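Local structure of tautomerase (Advenella mimigardefordensis DPN7, 6VVW) at residues 32-35 / 36-40; 66-69 / 70-74; 105-108 / 109-112. The protein belongs to the tautomerase superfamily (MIF clan) and assembles as a trimer whose subunits are built on the beta-alpha-beta fold of that family. One frame throughout, in Å; residues are numbered along the deposited sequence.

Contact 1: residues 32-35 / 36-40; sequences LNAA and LPSIR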
loop_
_atom_site.group_PDB
_atom_site.type_symbol
_atom_site.label_atom_id
_atom_site.label_comp_id
_atom_site.label_asym_id
_atom_site.label_seq_id
_atom_site.Cartn_x
_atom_site.Cartn_y
_atom_site.Cartn_z
ATOM N N LEU A 32 -3.000 -18.603 13.551
ATOM C CA LEU A 32 -4.439 -18.834 13.681
ATOM C C LEU A 32 -5.274 -18.252 12.544
ATOM O O LEU A 32 -5.008 -17.153 12.044
ATOM C CB LEU A 32 -4.942 -18.299 15.031
ATOM C CG LEU A 32 -4.835 -19.229 16.251
ATOM C CD1 LEU A 32 -4.512 -18.448 17.535
ATOM C CD2 LEU A 32 -6.091 -20.063 16.449
ATOM N N ASN A 33 -6.309 -18.997 12.154
ATOM C CA ASN A 33 -7.217 -18.675 11.053
ATOM C C ASN A 33 -6.488 -18.590 9.723
ATOM O O ASN A 33 -5.252 -18.572 9.678
ATOM C CB ASN A 33 -7.967 -17.361 11.285
ATOM C CG ASN A 33 -9.018 -17.466 12.350
ATOM O OD1 ASN A 33 -9.988 -18.226 12.222
ATOM N ND2 ASN A 33 -8.850 -16.681 13.409
ATOM N N ALA A 34 -7.263 -18.504 8.642
ATOM C CA ALA A 34 -6.727 -18.604 7.294
ATOM C C ALA A 34 -5.999 -19.931 7.137
ATOM O O ALA A 34 -4.866 -20.087 7.607
ATOM C CB ALA A 34 -5.803 -17.421 6.979
ATOM N N ALA A 35 -6.659 -20.907 6.520
ATOM C CA ALA A 35 -5.998 -22.173 6.242
ATOM C C ALA A 35 -4.732 -21.901 5.447
ATOM O O ALA A 35 -3.624 -21.858 6.001
ATOM C CB ALA A 35 -6.915 -23.109 5.461
ATOM N N LEU A 36 -4.908 -21.707 4.144
ATOM C CA LEU A 36 -3.852 -21.309 3.228
ATOM C C LEU A 36 -4.435 -20.434 2.120
ATOM O O LEU A 36 -4.061 -19.264 2.034
ATOM C CB LEU A 36 -3.128 -22.540 2.676
ATOM C CG LEU A 36 -1.615 -22.416 2.544
ATOM C CD1 LEU A 36 -1.082 -21.536 3.617
ATOM C CD2 LEU A 36 -0.988 -23.780 2.654
ATOM N N PRO A 37 -5.419 -20.913 1.311
ATOM C CA PRO A 37 -5.810 -20.175 0.097
ATOM C C PRO A 37 -6.132 -18.710 0.304
ATOM O O PRO A 37 -6.246 -17.952 -0.664
ATOM C CB PRO A 37 -7.060 -20.922 -0.377
ATOM C CG PRO A 37 -6.956 -22.264 0.221
ATOM C CD PRO A 37 -6.282 -22.087 1.529
ATOM N N SER A 38 -6.288 -18.312 1.564
ATOM C CA SER A 38 -6.630 -16.941 1.912
ATOM C C SER A 38 -5.412 -16.038 1.954
ATOM O O SER A 38 -5.514 -14.836 1.687
ATOM C CB SER A 38 -7.316 -16.932 3.271
ATOM O OG SER A 38 -6.672 -17.862 4.131
ATOM N N ILE A 39 -4.295 -16.572 2.284
ATOM C CA ILE A 39 -3.101 -15.776 2.473
ATOM C C ILE A 39 -2.407 -15.606 1.144
ATOM O O ILE A 39 -2.406 -16.509 0.306
ATOM C CB ILE A 39 -2.167 -16.444 3.488
ATOM C CG1 ILE A 39 -2.978 -16.933 4.693
ATOM C CG2 ILE A 39 -1.053 -15.486 3.857
ATOM C CD1 ILE A 39 -2.425 -18.176 5.365
ATOM N N ARG A 40 -1.832 -14.431 0.942
ATOM C CA ARG A 40 -0.813 -14.227 -0.064
ATOM C C ARG A 40 0.223 -13.300 0.537
ATOM O O ARG A 40 -0.016 -12.653 1.556
ATOM C CB ARG A 40 -1.385 -13.656 -1.376
ATOM C CG ARG A 40 -2.660 -12.864 -1.219
ATOM C CD ARG A 40 -3.138 -12.259 -2.527
ATOM N NE ARG A 40 -3.913 -13.217 -3.307
ATOM C CZ ARG A 40 -4.411 -12.996 -4.524
ATOM N NH1 ARG A 40 -4.224 -11.844 -5.157
ATOM N NH2 ARG A 40 -5.089 -13.954 -5.127
#
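Ser-38 and Ile-39 come back to the methyl of Ala-34 because a type I beta turn, starting at Leu-36 and ending at Ile-39, reverses the chain. The turn belongs to the loop joining helix 16-30 to strand 40-43, the helix-to-strand half of a beta-alpha-beta unit. Leu-36 opens it, with CD1 3.5 Å from Ala-35 O, a minor contact. Its isobutyl group packs mainly elsewhere, on Thr-25 and Glu-29 of the helix and on Gly-55 of the second subunit, and so helps to fill the interface.

Pro-37 takes the second place of the turn, where its ring-restricted phi of -52° is just what a type I turn needs. Its CD stands 4.1 Å from Ala-35 CB, a loose apolar contact at the surface. Ser-38 follows in the third place. With chi1 at 40°, OG sits between the backbone N and the carbonyl carbon and leans back over Ala-34, coming within 3.0 Å of Ala-34 CB. That is a tight, somewhat strained carbon-oxygen contact, and a bare methyl keeps the crowding small.

Ile-39 closes the turn, its N donating to Leu-36 O at 2.7 Å. Its CG1 branch lies beside the backbone N, opposite the carbonyl carbon (chi1 -45°), and reaches back to Ala-34 CB at 3.7 Å. This buried branched side chain also covers Ile-28 and Pro-2, joining loop, helix and N terminus in one apolar patch. At Arg-40 the chain enters the strand, which pairs antiparallel with a strand of the second subunit, and Arg-40 NH2 is hydrogen-bonded to Cys-98 O of that subunit.

Contact 2: residues 66-69 / 70-74; sequences AFLL and AGRND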
loop_
_atom_site.group_PDB
_atom_site.type_symbol
_atom_site.label_atom_id
_atom_site.label_comp_id
_atom_site.label_asym_id
_atom_site.label_seq_id
_atom_site.Cartn_x
_atom_site.Cartn_y
_atom_site.Cartn_z
ATOM N N ALA A 66 -0.176 -5.683 6.282
ATOM C CA ALA A 66 -0.951 -6.917 6.341
ATOM C C ALA A 66 -2.440 -6.605 6.281
ATOM O O ALA A 66 -2.983 -5.933 7.159
ATOM C CB ALA A 66 -0.640 -7.690 7.614
ATOM N N PHE A 67 -3.101 -7.110 5.269
ATOM C CA PHE A 67 -4.535 -6.990 5.149
ATOM C C PHE A 67 -5.169 -8.297 5.597
ATOM O O PHE A 67 -4.931 -9.348 4.992
ATOM C CB PHE A 67 -4.912 -6.649 3.713
ATOM C CG PHE A 67 -4.381 -5.325 3.260
ATOM C CD1 PHE A 67 -5.117 -4.172 3.436
ATOM C CD2 PHE A 67 -3.141 -5.229 2.662
ATOM C CE1 PHE A 67 -4.625 -2.944 3.021
ATOM C CE2 PHE A 67 -2.647 -4.011 2.251
ATOM C CZ PHE A 67 -3.390 -2.864 2.428
ATOM N N LEU A 68 -5.952 -8.234 6.682
ATOM C CA LEU A 68 -6.609 -9.407 7.240
ATOM C C LEU A 68 -8.094 -9.114 7.354
ATOM O O LEU A 68 -8.500 -7.969 7.280
ATOM C CB LEU A 68 -6.029 -9.761 8.593
ATOM C CG LEU A 68 -4.514 -9.666 8.718
ATOM C CD1 LEU A 68 -4.050 -8.260 9.114
ATOM C CD2 LEU A 68 -4.067 -10.666 9.739
ATOM N N LEU A 69 -8.912 -10.142 7.517
ATOM C CA LEU A 69 -10.353 -9.944 7.693
ATOM C C LEU A 69 -10.666 -9.650 9.157
ATOM O O LEU A 69 -10.397 -10.480 10.030
ATOM C CB LEU A 69 -11.130 -11.176 7.239
ATOM C CG LEU A 69 -11.444 -11.260 5.750
ATOM C CD1 LEU A 69 -11.529 -12.719 5.338
ATOM C CD2 LEU A 69 -12.719 -10.518 5.407
ATOM N N ALA A 70 -11.296 -8.503 9.415
ATOM C CA ALA A 70 -11.570 -8.065 10.782
ATOM C C ALA A 70 -12.271 -9.130 11.601
ATOM O O ALA A 70 -12.789 -10.113 11.057
ATOM C CB ALA A 70 -12.418 -6.793 10.804
ATOM N N GLY A 71 -12.280 -8.942 12.911
ATOM C CA GLY A 71 -12.814 -9.927 13.815
ATOM C C GLY A 71 -11.802 -10.720 14.599
ATOM O O GLY A 71 -12.181 -11.736 15.198
ATOM N N ARG A 72 -10.539 -10.293 14.623
ATOM C CA ARG A 72 -9.451 -11.032 15.253
ATOM C C ARG A 72 -8.931 -10.248 16.452
ATOM O O ARG A 72 -9.150 -9.046 16.583
ATOM C CB ARG A 72 -8.297 -11.310 14.266
ATOM C CG ARG A 72 -8.496 -12.424 13.179
ATOM C CD ARG A 72 -7.168 -12.710 12.367
ATOM N NE ARG A 72 -7.367 -13.237 11.002
ATOM C CZ ARG A 72 -7.833 -12.516 9.979
ATOM N NH1 ARG A 72 -8.159 -11.256 10.187
ATOM N NH2 ARG A 72 -7.990 -13.037 8.757
ATOM N N ASN A 73 -8.211 -10.939 17.316
ATOM C CA ASN A 73 -7.922 -10.427 18.641
ATOM C C ASN A 73 -6.589 -9.705 18.698
ATOM O O ASN A 73 -5.611 -10.137 18.093
ATOM C CB ASN A 73 -7.925 -11.574 19.648
ATOM C CG ASN A 73 -8.526 -11.171 20.959
ATOM O OD1 ASN A 73 -8.943 -10.039 21.131
ATOM N ND2 ASN A 73 -8.567 -12.092 21.896
ATOM N N ASP A 74 -6.560 -8.619 19.466
ATOM C CA ASP A 74 -5.349 -7.909 19.832
ATOM C C ASP A 74 -4.199 -8.842 20.140
ATOM O O ASP A 74 -3.033 -8.487 19.957
ATOM C CB ASP A 74 -5.598 -7.043 21.064
ATOM C CG ASP A 74 -6.152 -5.702 20.712
ATOM O OD1 ASP A 74 -6.507 -5.526 19.533
ATOM O OD2 ASP A 74 -6.235 -4.837 21.610
#
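Arg-72 folds back over the end of the strand that precedes it and lays its guanidinium against Leu-68. This is the tight part of the contact. Leu-68 CB sits over one face of the flat group, off-centre toward Arg-72 NH1 at 3.1 Å, while Leu-68 CD2 lies above the same face but offset toward its rim. The two side chains cross at about a right angle, the aliphatic leucine offering carbon to a cationic face. CG of the arginine stands opposite the carbonyl carbon (chi1 -75°), the chain is extended as far as NE, and the twist about CD-NE (chi4 71°) then turns the plane so that its face meets Leu-68. At the edge, in plane, Leu-69 N faces both Arg-72 NH1, at 3.0 Å, and NH2. All are donors, so nothing bonds there and the approach is unfavourable as modelled. NH1 also runs too close to Leu-69 O, which leaves the exact pose of the group strained and doubtful.

The loop leads from strand 62-69 to helix 74-92, the first connection of a beta-alpha-beta crossover whose second strand is 99-106. Arg-72 also packs on Asp-105 of that neighbouring strand.

Leu-69 CB forms the looser flank of the guanidinium, 4.0 Å from Arg-72 NH2. Beyond it lies the exposed side. Gly-71 adopts phi 106°, where a beta carbon would jam against the preceding carbonyl oxygen, which explains the glycine. Ala-70 points its CB away from the strand end and packs on Asp-105.

Contact 3: residues 105-108 / 109-112; sequences DIAP and EHMG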
loop_
_atom_site.group_PDB
_atom_site.type_symbol
_atom_site.label_atom_id
_atom_site.label_comp_id
_atom_site.label_asym_id
_atom_site.label_seq_id
_atom_site.Cartn_x
_atom_site.Cartn_y
_atom_site.Cartn_z
ATOM N N ASP A 105 -7.357 -4.425 9.499
ATOM C CA ASP A 105 -8.458 -5.368 9.588
ATOM C C ASP A 105 -9.607 -4.855 8.747
ATOM O O ASP A 105 -10.171 -3.796 9.040
ATOM C CB ASP A 105 -8.870 -5.597 11.042
ATOM C CG ASP A 105 -7.870 -6.453 11.763
ATOM O OD1 ASP A 105 -6.759 -5.932 12.003
ATOM O OD2 ASP A 105 -8.142 -7.647 12.018
ATOM N N ILE A 106 -9.934 -5.618 7.692
ATOM C CA ILE A 106 -10.927 -5.291 6.679
ATOM C C ILE A 106 -12.231 -6.011 6.999
ATOM O O ILE A 106 -12.258 -7.123 7.551
ATOM C CB ILE A 106 -10.435 -5.652 5.257
ATOM C CG1 ILE A 106 -10.773 -4.547 4.270
ATOM C CG2 ILE A 106 -11.075 -6.957 4.752
ATOM C CD1 ILE A 106 -10.916 -5.049 2.838
ATOM N N ALA A 107 -13.236 -5.413 6.676
ATOM C CA ALA A 107 -14.583 -5.873 6.923
ATOM C C ALA A 107 -15.025 -6.776 5.789
ATOM O O ALA A 107 -14.599 -6.595 4.650
ATOM C CB ALA A 107 -15.534 -4.680 7.036
ATOM N N PRO A 108 -15.879 -7.750 6.080
ATOM C CA PRO A 108 -16.160 -8.784 5.089
ATOM C C PRO A 108 -16.857 -8.275 3.851
ATOM O O PRO A 108 -16.776 -8.933 2.805
ATOM C CB PRO A 108 -17.023 -9.770 5.873
ATOM C CG PRO A 108 -16.544 -9.611 7.288
ATOM C CD PRO A 108 -16.328 -8.143 7.427
ATOM N N GLU A 109 -17.538 -7.134 3.929
ATOM C CA GLU A 109 -18.184 -6.511 2.780
ATOM C C GLU A 109 -17.256 -5.609 2.002
ATOM O O GLU A 109 -17.652 -5.101 0.947
ATOM C CB GLU A 109 -19.386 -5.661 3.206
ATOM C CG GLU A 109 -20.315 -6.339 4.155
ATOM C CD GLU A 109 -19.956 -6.048 5.564
ATOM O OE1 GLU A 109 -19.375 -4.973 5.795
ATOM O OE2 GLU A 109 -20.249 -6.888 6.438
ATOM N N HIS A 110 -16.059 -5.353 2.514
ATOM C CA HIS A 110 -15.147 -4.431 1.865
ATOM C C HIS A 110 -13.935 -5.125 1.261
ATOM O O HIS A 110 -13.050 -4.449 0.740
ATOM C CB HIS A 110 -14.718 -3.362 2.858
ATOM C CG HIS A 110 -15.823 -2.428 3.220
ATOM N ND1 HIS A 110 -15.870 -1.747 4.417
ATOM C CD2 HIS A 110 -16.941 -2.078 2.545
ATOM C CE1 HIS A 110 -16.961 -1.002 4.455
ATOM N NE2 HIS A 110 -17.632 -1.192 3.333
ATOM N N MET A 111 -13.873 -6.445 1.303
ATOM C CA MET A 111 -12.821 -7.186 0.627
ATOM C C MET A 111 -13.442 -7.915 -0.544
ATOM O O MET A 111 -14.371 -8.706 -0.362
ATOM C CB MET A 111 -12.134 -8.177 1.557
ATOM C CG MET A 111 -10.677 -8.348 1.208
ATOM S SD MET A 111 -9.829 -9.422 2.353
ATOM C CE MET A 111 -8.314 -8.541 2.679
ATOM N N GLY A 112 -12.946 -7.640 -1.740
ATOM C CA GLY A 112 -13.449 -8.309 -2.926
ATOM C C GLY A 112 -12.585 -9.502 -3.238
ATOM O O GLY A 112 -11.383 -9.364 -3.470
#
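Ile-106 and Met-111 cross at about a right angle, the isoleucine CG2 methyl bearing on the methionine along most of its length. It stands 3.6 Å from Met-111 CB and 3.7 Å from Met-111 SD. The methionine chain is straight at chi2 and then bends at chi3 (-135°), and CE curls back to 3.8 Å from Ile-106 CG2. A flexible thioether suits this buried place because it can mould itself round the branched isoleucine. The other arm of Ile-106 grips the methionine too, with CD1 3.6 Å from Met-111 CB, and makes a tight carbon-oxygen approach of 3.1 Å to His-110 O. Chi1 of Ile-106 (-137°) leans toward eclipsed, and that of Met-111 is similarly displaced, so the pair is not fully relaxed.

Between these residues the chain turns sharply. His-110 N donates to Ala-107 O over 2.9 Å, and the N-H points well at the oxygen (158°), although the donor lies above the carbonyl plane. Pro-108, with its fixed phi, helps the chain to bend here. The His-110 ring comes obliquely to Ala-107, with ND1 3.9 Å from the methyl CB. Glu-109 bends at chi2, carrying OE1 back toward the same methyl, at 4.0 Å. A methyl meets ND1 and OE1 without crowding either.

His-110 NE2 continues to a weak hydrogen bond with Asp-74 OD1 of the second subunit. Met-111 and Gly-112 pair antiparallel with a strand of that subunit: a short strand extending a neighbour's sheet after the last long strand, as in trimers of the MIF clan.

How the contacts relate
From the N terminus the three contacts follow in series, and none nests within or crosses another. Contact 1 rounds the loop from helix 16-30 into strand 40-43, where the sheet continues into the second subunit. Contact 2 turns the chain out of strand 62-69 toward helix 74-92. Contact 3 follows once that helix has led back to strand 99-106, turning the chain into strand 111-112. Contacts 2 and 3 lie on neighbouring parallel strands, where Leu-68 O and Ile-106 N, 2.8 Å apart, probably share a hydrogen bond. Contact 1 meets contact 2 through Asn-33 and Arg-72, but only approaches contact 3. Contacts 1 and 3 both reach the second subunit.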